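Local atomic coordinates of putative oxidoreductase (Klebsiella pneumoniae subsp. pneumoniae MGH 78578, PDB entry 3E82), a protein that probably acts as a nucleotide-dependent oxidoreductase of the Gfo/Idh/MocA family, with a Rossmann-fold domain expected to bind NAD. Residues 145-150 with 244-249. Numbering follows the deposited sequence.
Sequences LGAVKH and HGDKGS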
loop_
_atom_site.group_PDB
_atom_site.type_symbol
_atom_site.label_atom_id
_atom_site.label_comp_id
_atom_site.label_asym_id
_atom_site.label_seq_id
_atom_site.Cartn_x
_atom_site.Cartn_y
_atom_site.Cartn_z
ATOM N N LEU B 145 -9.252 -3.900 17.748
ATOM C CA LEU B 145 -8.651 -2.797 17.014
ATOM C C LEU B 145 -9.541 -1.563 16.990
ATOM O O LEU B 145 -9.174 -0.547 16.401
ATOM C CB LEU B 145 -8.362 -3.220 15.566
ATOM C CG LEU B 145 -7.645 -4.553 15.347
ATOM C CD1 LEU B 145 -7.514 -4.821 13.854
ATOM C CD2 LEU B 145 -6.280 -4.521 16.017
ATOM N N GLY B 146 -10.693 -1.641 17.646
ATOM C CA GLY B 146 -11.617 -0.523 17.612
ATOM C C GLY B 146 -12.188 -0.562 16.203
ATOM O O GLY B 146 -12.268 -1.641 15.619
ATOM N N ALA B 147 -12.567 0.584 15.644
ATOM C CA ALA B 147 -13.100 0.615 14.282
ATOM C C ALA B 147 -11.960 0.472 13.273
ATOM O O ALA B 147 -10.962 1.197 13.349
ATOM C CB ALA B 147 -13.853 1.922 14.035
ATOM N N VAL B 148 -12.104 -0.463 12.336
ATOM C CA VAL B 148 -11.077 -0.677 11.311
ATOM C C VAL B 148 -11.029 0.511 10.346
ATOM O O VAL B 148 -12.066 0.987 9.883
ATOM C CB VAL B 148 -11.339 -1.977 10.509
ATOM C CG1 VAL B 148 -10.374 -2.071 9.326
ATOM C CG2 VAL B 148 -11.163 -3.185 11.418
ATOM N N LYS B 149 -9.820 0.982 10.045
ATOM C CA LYS B 149 -9.647 2.125 9.159
ATOM C C LYS B 149 -8.764 1.822 7.951
ATOM O O LYS B 149 -8.909 2.448 6.895
ATOM C CB LYS B 149 -9.075 3.316 9.953
ATOM C CG LYS B 149 -10.060 3.883 10.983
ATOM C CD LYS B 149 -11.341 4.314 10.283
ATOM C CE LYS B 149 -12.528 4.410 11.232
ATOM N NZ LYS B 149 -12.383 5.509 12.208
ATOM N N HIS B 150 -7.869 0.850 8.112
ATOM C CA HIS B 150 -6.933 0.456 7.062
ATOM C C HIS B 150 -6.698 -1.058 7.117
ATOM O O HIS B 150 -6.085 -1.575 8.056
ATOM C CB HIS B 150 -5.610 1.226 7.250
ATOM C CG HIS B 150 -4.533 0.865 6.268
ATOM N ND1 HIS B 150 -3.893 1.806 5.491
ATOM C CD2 HIS B 150 -3.958 -0.324 5.967
ATOM C CE1 HIS B 150 -2.969 1.214 4.754
ATOM N NE2 HIS B 150 -2.988 -0.080 5.023
ATOM N N HIS B 244 -5.093 -1.730 10.614
ATOM C CA HIS B 244 -5.024 -0.653 11.594
ATOM C C HIS B 244 -6.410 -0.139 11.925
ATOM O O HIS B 244 -7.221 0.121 11.030
ATOM C CB HIS B 244 -4.187 0.517 11.058
ATOM C CG HIS B 244 -2.848 0.113 10.525
ATOM N ND1 HIS B 244 -1.882 -0.485 11.306
ATOM C CD2 HIS B 244 -2.318 0.220 9.284
ATOM C CE1 HIS B 244 -0.815 -0.732 10.568
ATOM N NE2 HIS B 244 -1.053 -0.315 9.337
ATOM N N GLY B 245 -6.674 0.004 13.218
ATOM C CA GLY B 245 -7.950 0.506 13.688
ATOM C C GLY B 245 -7.662 1.681 14.607
ATOM O O GLY B 245 -6.499 1.967 14.880
ATOM N N ASP B 246 -8.691 2.365 15.095
ATOM C CA ASP B 246 -8.441 3.508 15.968
ATOM C C ASP B 246 -8.072 3.135 17.404
ATOM O O ASP B 246 -7.843 4.013 18.229
ATOM C CB ASP B 246 -9.633 4.466 15.968
ATOM C CG ASP B 246 -10.941 3.781 16.297
ATOM O OD1 ASP B 246 -10.917 2.722 16.953
ATOM O OD2 ASP B 246 -12.001 4.318 15.906
ATOM N N LYS B 247 -8.007 1.840 17.694
ATOM C CA LYS B 247 -7.641 1.366 19.025
ATOM C C LYS B 247 -6.365 0.534 18.989
ATOM O O LYS B 247 -5.746 0.284 20.023
ATOM C CB LYS B 247 -8.774 0.533 19.632
ATOM C CG LYS B 247 -9.704 1.324 20.548
ATOM C CD LYS B 247 -11.000 0.569 20.834
ATOM C CE LYS B 247 -10.769 -0.842 21.392
ATOM N NZ LYS B 247 -10.231 -0.862 22.787
ATOM N N GLY B 248 -5.967 0.104 17.800
ATOM C CA GLY B 248 -4.766 -0.699 17.690
ATOM C C GLY B 248 -4.555 -1.285 16.311
ATOM O O GLY B 248 -5.315 -1.002 15.375
ATOM N N SER B 249 -3.519 -2.113 16.195
ATOM C CA SER B 249 -3.159 -2.749 14.932
ATOM C C SER B 249 -2.866 -4.226 15.129
ATOM O O SER B 249 -2.618 -4.686 16.247
ATOM C CB SER B 249 -1.901 -2.096 14.340
ATOM O OG SER B 249 -2.075 -0.712 14.116
#
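H150 and H244 form an antiparallel hydrogen-bonded pair (H244 N to H150 O 2.7 Å), and a classic beta bulge sets K149 and H150 together against H244, whose O takes K149 N at 2.9 Å and H150 N at 3.1 Å, both in the carbonyl plane. Past the bulge, V148 pairs with G245 in a non-hydrogen-bonded site, where the two CA atoms come within 4.1 Å. The turn 245-248, closed by a bond from G245 N to G248 O, then docks on the approach to strand 148-156: D246 N binds A147 O, and K247 N reaches L145 O from above its carbonyl plane. D246 returns the grip through its side chain. With its CG set between the backbone N and carbonyl carbon (chi1 53°), A147 N donates to OD1 (3.0 Å) from above the carboxylate plane, while OD2 keeps a long salt bridge to K149 NZ (3.9 Å), which also bonds to L205 O of the second subunit. The K247 chain lays CD over G146 CA, and L145 CD2 packs against the S249 backbone. The H150 and H244 side chains run side by side, their rings inclined at 57°, with CD2 of H244 over a face of the H150 ring; S249 OG fixes the H244 ring by bonding ND1 at its edge, in plane. H150 NE2 bonds to E152 OE1 and its ND1 to W214 NE1 of the second subunit, whose L233 packs on H244. Within the C-terminal alpha/beta domain, the contact lies in the middle of the strand order of the mixed sheet, where strand 148-156 begins and the hairpin 241-252 turns, with L145 and V148 resting on helix 131-142.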